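Local atomic coordinates of proximal thread matrix protein 1 (Mytilus galloprovincialis, PDB entry 4CN9), a protein that binds collagen and zinc and probably helps organise the matrix of the mussel byssal thread, with two von Willebrand factor type A domains. Residues Ile57-Asp62 with Lys167-Met172; Asn288-Asp293 with Ser316-Ile321. All coordinates share one frame; numbering follows the deposited sequence.

Interaction 1 of 2, residues Ile57-Asp62 with Lys167-Met172; sequences IVLFDD and KIVILM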
loop_
_atom_site.group_PDB
_atom_site.type_symbol
_atom_site.label_atom_id
_atom_site.label_comp_id
_atom_site.label_asym_id
_atom_site.label_seq_id
_atom_site.Cartn_x
_atom_site.Cartn_y
_atom_site.Cartn_z
ATOM N N ILE A 57 0.548 10.910 13.597
ATOM C CA ILE A 57 -0.685 11.658 13.673
ATOM C C ILE A 57 -1.859 10.703 13.623
ATOM O O ILE A 57 -1.976 9.899 12.705
ATOM C CB ILE A 57 -0.812 12.649 12.501
ATOM C CG1 ILE A 57 0.372 13.621 12.513
ATOM C CG2 ILE A 57 -2.143 13.392 12.570
ATOM C CD1 ILE A 57 0.385 14.581 13.701
ATOM N N VAL A 58 -2.719 10.776 14.628
ATOM C CA VAL A 58 -4.005 10.089 14.579
ATOM C C VAL A 58 -5.106 11.044 14.127
ATOM O O VAL A 58 -5.274 12.118 14.682
ATOM C CB VAL A 58 -4.384 9.486 15.952
ATOM C CG1 VAL A 58 -5.775 8.874 15.903
ATOM C CG2 VAL A 58 -3.343 8.460 16.366
ATOM N N LEU A 59 -5.831 10.631 13.092
ATOM C CA LEU A 59 -6.981 11.346 12.546
ATOM C C LEU A 59 -8.231 10.660 13.086
ATOM O O LEU A 59 -8.537 9.515 12.736
ATOM C CB LEU A 59 -6.904 11.287 11.015
ATOM C CG LEU A 59 -7.550 12.326 10.103
ATOM C CD1 LEU A 59 -7.470 13.760 10.623
ATOM C CD2 LEU A 59 -6.864 12.218 8.747
ATOM N N PHE A 60 -8.916 11.370 13.970
ATOM C CA PHE A 60 -9.899 10.835 14.903
ATOM C C PHE A 60 -11.277 11.366 14.484
ATOM O O PHE A 60 -11.533 12.556 14.613
ATOM C CB PHE A 60 -9.482 11.361 16.291
ATOM C CG PHE A 60 -10.283 10.839 17.452
ATOM C CD1 PHE A 60 -11.594 11.264 17.682
ATOM C CD2 PHE A 60 -9.697 9.964 18.357
ATOM C CE1 PHE A 60 -12.297 10.796 18.775
ATOM C CE2 PHE A 60 -10.402 9.490 19.455
ATOM C CZ PHE A 60 -11.690 9.905 19.670
ATOM N N ASP A 61 -12.139 10.487 13.958
ATOM C CA ASP A 61 -13.517 10.827 13.551
ATOM C C ASP A 61 -14.306 11.285 14.782
ATOM O O ASP A 61 -14.406 10.527 15.754
ATOM C CB ASP A 61 -14.142 9.574 12.914
ATOM C CG ASP A 61 -15.568 9.783 12.355
ATOM O OD1 ASP A 61 -16.373 10.578 12.890
ATOM O OD2 ASP A 61 -15.887 9.087 11.367
ATOM N N ASP A 62 -14.821 12.528 14.777
ATOM C CA ASP A 62 -15.705 12.968 15.873
ATOM C C ASP A 62 -17.109 13.325 15.393
ATOM O O ASP A 62 -17.735 14.245 15.901
ATOM C CB ASP A 62 -15.073 14.068 16.763
ATOM C CG ASP A 62 -14.847 15.405 16.048
ATOM O OD1 ASP A 62 -14.979 15.509 14.809
ATOM O OD2 ASP A 62 -14.515 16.375 16.767
ATOM N N LYS A 167 7.119 9.291 8.966
ATOM C CA LYS A 167 5.826 9.954 9.110
ATOM C C LYS A 167 4.698 8.945 8.957
ATOM O O LYS A 167 4.625 8.253 7.948
ATOM C CB LYS A 167 5.670 11.048 8.064
ATOM C CG LYS A 167 6.658 12.184 8.224
ATOM C CD LYS A 167 6.207 13.372 7.410
ATOM C CE LYS A 167 7.336 13.952 6.602
ATOM N NZ LYS A 167 7.533 13.177 5.353
ATOM N N ILE A 168 3.828 8.886 9.963
ATOM C CA ILE A 168 2.729 7.931 10.009
ATOM C C ILE A 168 1.399 8.605 10.376
ATOM O O ILE A 168 1.334 9.422 11.312
ATOM C CB ILE A 168 2.999 6.821 11.051
ATOM C CG1 ILE A 168 4.357 6.159 10.804
ATOM C CG2 ILE A 168 1.869 5.775 11.025
ATOM C CD1 ILE A 168 4.907 5.470 12.018
ATOM N N VAL A 169 0.354 8.264 9.619
ATOM C CA VAL A 169 -1.014 8.706 9.880
ATOM C C VAL A 169 -1.896 7.488 10.092
ATOM O O VAL A 169 -1.917 6.560 9.264
ATOM C CB VAL A 169 -1.589 9.538 8.702
ATOM C CG1 VAL A 169 -3.051 9.860 8.922
ATOM C CG2 VAL A 169 -0.792 10.789 8.515
ATOM N N ILE A 170 -2.596 7.482 11.222
ATOM C CA ILE A 170 -3.561 6.441 11.532
ATOM C C ILE A 170 -4.959 7.072 11.559
ATOM O O ILE A 170 -5.279 7.882 12.427
ATOM C CB ILE A 170 -3.227 5.750 12.875
ATOM C CG1 ILE A 170 -1.886 5.017 12.750
ATOM C CG2 ILE A 170 -4.328 4.771 13.260
ATOM C CD1 ILE A 170 -1.165 4.770 14.049
ATOM N N LEU A 171 -5.753 6.715 10.561
ATOM C CA LEU A 171 -7.112 7.226 10.392
ATOM C C LEU A 171 -8.118 6.253 11.009
ATOM O O LEU A 171 -8.054 5.045 10.767
ATOM C CB LEU A 171 -7.409 7.413 8.905
ATOM C CG LEU A 171 -8.858 7.608 8.443
ATOM C CD1 LEU A 171 -9.369 8.938 8.876
ATOM C CD2 LEU A 171 -8.943 7.486 6.930
ATOM N N MET A 172 -9.028 6.789 11.817
ATOM C CA MET A 172 -10.095 6.008 12.439
ATOM C C MET A 172 -11.432 6.630 12.070
ATOM O O MET A 172 -11.676 7.793 12.379
ATOM C CB MET A 172 -9.944 6.021 13.965
ATOM C CG MET A 172 -8.602 5.505 14.471
ATOM S SD MET A 172 -8.403 5.802 16.262
ATOM C CE MET A 172 -9.739 4.800 16.869
#
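Strand pairing joins Ile57-Asp62 to Lys167-Met172 as parallel neighbours in the buried central sheet of the first von Willebrand factor type A domain, a Rossmann-like fold; the segment axes run 4.6 Å apart at 14°. The backbone ladder gives the evidence: Ile57 N donates to Ile168 O, Ile57 O accepts from Ile170 N, Leu59 N gives to Ile170 O, and Leu59 O takes Met172 N at 2.9 Å. Val58 and Phe60 bond also to strand 100-106, which places 54-61 between two neighbours. On one face Leu171 CD1 lies 4.0 Å from Leu59 CB, and the two side chains cross at a slant; chi1 of Leu171 (165°) sets CG anti to its own N, and chi2 turns CD1 to Leu59. Val58 CG1 meets Met172 SD at 4.1 Å on the other face, and helix 73-85 packs there against Phe60 and Met172. At the C-terminal end of the pairing, the carboxylate of Asp61, a MIDAS residue about 4 Å from the zinc ion, hydrogen-bonds to the hydroxyls of Ser63, a zinc ligand, and Thr173 and to Asp174 N. The last rung, Asp61 N to Met172 O, is longer at 3.2 Å and bent to 145° at the hydrogen, while Asp61 CB sits 3.1 Å from that same Met172 O.

Interaction 2 of 2, residues Asn288-Asp293 with Ser316-Ile321; sequences NKTGPD and SSKADI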
loop_
_atom_site.group_PDB
_atom_site.type_symbol
_atom_site.label_atom_id
_atom_site.label_comp_id
_atom_site.label_asym_id
_atom_site.label_seq_id
_atom_site.Cartn_x
_atom_site.Cartn_y
_atom_site.Cartn_z
ATOM N N ASN A 288 20.743 -3.877 -9.118
ATOM C CA ASN A 288 22.186 -3.828 -8.937
ATOM C C ASN A 288 22.834 -5.176 -9.210
ATOM O O ASN A 288 23.902 -5.244 -9.813
ATOM C CB ASN A 288 22.525 -3.378 -7.516
ATOM C CG ASN A 288 24.022 -3.305 -7.276
ATOM O OD1 ASN A 288 24.718 -2.538 -7.931
ATOM N ND2 ASN A 288 24.523 -4.122 -6.349
ATOM N N LYS A 289 22.174 -6.246 -8.779
ATOM C CA LYS A 289 22.745 -7.576 -8.882
ATOM C C LYS A 289 21.650 -8.623 -8.916
ATOM O O LYS A 289 20.765 -8.624 -8.063
ATOM C CB LYS A 289 23.661 -7.876 -7.692
ATOM C CG LYS A 289 24.390 -9.214 -7.853
ATOM C CD LYS A 289 25.563 -9.383 -6.893
ATOM C CE LYS A 289 25.105 -9.593 -5.460
ATOM N NZ LYS A 289 26.234 -9.460 -4.488
ATOM N N THR A 290 21.728 -9.524 -9.883
ATOM C CA THR A 290 20.727 -10.574 -10.005
ATOM C C THR A 290 21.257 -11.894 -9.486
ATOM O O THR A 290 22.479 -12.101 -9.387
ATOM C CB THR A 290 20.276 -10.738 -11.466
ATOM O OG1 THR A 290 21.419 -10.942 -12.306
ATOM C CG2 THR A 290 19.531 -9.491 -11.927
ATOM N N GLY A 291 20.335 -12.792 -9.151
ATOM C CA GLY A 291 20.684 -14.104 -8.643
ATOM C C GLY A 291 20.417 -14.247 -7.159
ATOM O O GLY A 291 19.797 -13.381 -6.543
ATOM N N PRO A 292 20.904 -15.348 -6.569
ATOM C CA PRO A 292 20.605 -15.710 -5.177
ATOM C C PRO A 292 21.140 -14.699 -4.176
ATOM O O PRO A 292 20.646 -14.654 -3.056
ATOM C CB PRO A 292 21.310 -17.066 -5.003
ATOM C CG PRO A 292 21.493 -17.588 -6.392
ATOM C CD PRO A 292 21.666 -16.396 -7.265
ATOM N N ASP A 293 22.115 -13.890 -4.577
ATOM C CA ASP A 293 22.699 -12.895 -3.683
ATOM C C ASP A 293 22.058 -11.533 -3.861
ATOM O O ASP A 293 22.463 -10.567 -3.221
ATOM C CB ASP A 293 24.201 -12.744 -3.946
ATOM C CG ASP A 293 24.988 -13.943 -3.506
ATOM O OD1 ASP A 293 24.573 -14.582 -2.512
ATOM O OD2 ASP A 293 26.017 -14.239 -4.151
ATOM N N SER A 316 20.910 -16.571 -13.030
ATOM C CA SER A 316 21.525 -15.638 -12.095
ATOM C C SER A 316 22.125 -14.396 -12.765
ATOM O O SER A 316 22.387 -13.414 -12.082
ATOM C CB SER A 316 22.574 -16.349 -11.223
ATOM O OG SER A 316 23.553 -16.985 -12.018
ATOM N N SER A 317 22.335 -14.417 -14.079
ATOM C CA SER A 317 22.894 -13.249 -14.775
ATOM C C SER A 317 21.822 -12.434 -15.493
ATOM O O SER A 317 20.829 -12.972 -15.969
ATOM C CB SER A 317 23.991 -13.661 -15.784
ATOM O OG SER A 317 23.438 -14.199 -16.958
ATOM N N LYS A 318 22.059 -11.134 -15.608
ATOM C CA LYS A 318 21.142 -10.244 -16.284
ATOM C C LYS A 318 21.054 -10.619 -17.742
ATOM O O LYS A 318 19.983 -10.599 -18.339
ATOM C CB LYS A 318 21.630 -8.803 -16.165
ATOM C CG LYS A 318 21.287 -8.149 -14.854
ATOM C CD LYS A 318 21.742 -6.705 -14.844
ATOM C CE LYS A 318 21.802 -6.173 -13.430
ATOM N NZ LYS A 318 22.260 -4.777 -13.420
ATOM N N ALA A 319 22.197 -10.962 -18.328
ATOM C CA ALA A 319 22.229 -11.355 -19.726
ATOM C C ALA A 319 21.352 -12.583 -19.959
ATOM O O ALA A 319 20.602 -12.633 -20.931
ATOM C CB ALA A 319 23.661 -11.612 -20.186
ATOM N N ASP A 320 21.441 -13.570 -19.072
ATOM C CA ASP A 320 20.603 -14.768 -19.197
ATOM C C ASP A 320 19.113 -14.432 -18.997
ATOM O O ASP A 320 18.250 -14.910 -19.722
ATOM C CB ASP A 320 21.007 -15.833 -18.177
ATOM C CG ASP A 320 22.328 -16.521 -18.517
ATOM O OD1 ASP A 320 22.737 -16.506 -19.700
ATOM O OD2 ASP A 320 22.950 -17.072 -17.577
ATOM N N ILE A 321 18.814 -13.621 -17.994
ATOM C CA ILE A 321 17.427 -13.249 -17.735
ATOM C C ILE A 321 16.831 -12.514 -18.934
ATOM O O ILE A 321 15.752 -12.862 -19.414
ATOM C CB ILE A 321 17.308 -12.414 -16.461
ATOM C CG1 ILE A 321 17.644 -13.287 -15.265
ATOM C CG2 ILE A 321 15.892 -11.829 -16.336
ATOM C CD1 ILE A 321 17.912 -12.528 -14.005
HETATM O O HOH W 1 25.041 -6.226 -12.549
#
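Thr290 OG1 donates a hydrogen bond of 2.7 Å to Ser316 O, the one direct hydrogen bond between Asn288-Asp293 and Ser316-Ile321. The hydroxyl approaches from above the carbonyl plane, 43° out of it, with a C=O...donor angle of 128°. With chi1 at 54°, OG1 stands between the threonine's own N and carbonyl carbon, and the methyl is turned to the aliphatic side chains: CG2 lies 3.7 Å from Lys318 CG, the two chains meeting at an oblique angle, and Ile321 CD1 reaches tip to tip to within 3.9 Å of Thr290 CB. A valine here would probably leave Ser316 O without its hydroxyl donor and the loop less firmly tied to the helix start. Beside Thr290, Gly291 brings its CA to 3.9 Å from Ser316 CB. In the second von Willebrand factor type A domain, this joins the loop between helix 272-285 and strand 295-302 to the start of helix 318-327. Ser317 is the N-cap of that helix: its OG accepts from Asp320 N at 3.0 Å, fixing the first turn from which Lys318 and Ile321 project. Ile321 also packs on Val284 of helix 272-285 and Phe297 of strand 295-302. Lys318 extends to bond Phe287 O through NZ, which also donates weakly, at 3.3 Å, to a water that in turn donates to Asn288 O.

Overall arrangement
From the N terminus the chain reaches strand 54-61 after the short strand 48-49; 104 residues, half of them in helices and strands, then separate the segments of interaction 1, which closes a long loop within the first von Willebrand factor type A domain when 166-173 returns beside 54-61. Interaction 2 opens only after that closure, in the second domain, where just 22 residues, including strands 295-302 and 306-310, separate its segments. The two are therefore in series, neither nested nor crossed. Interaction 1 ties adjacent strands in a buried sheet beside a zinc site, whereas interaction 2 joins a loop to a helix start. Their centres lie 42 Å apart on opposite sides of the chain's centre, with nearest atoms about 26 Å apart.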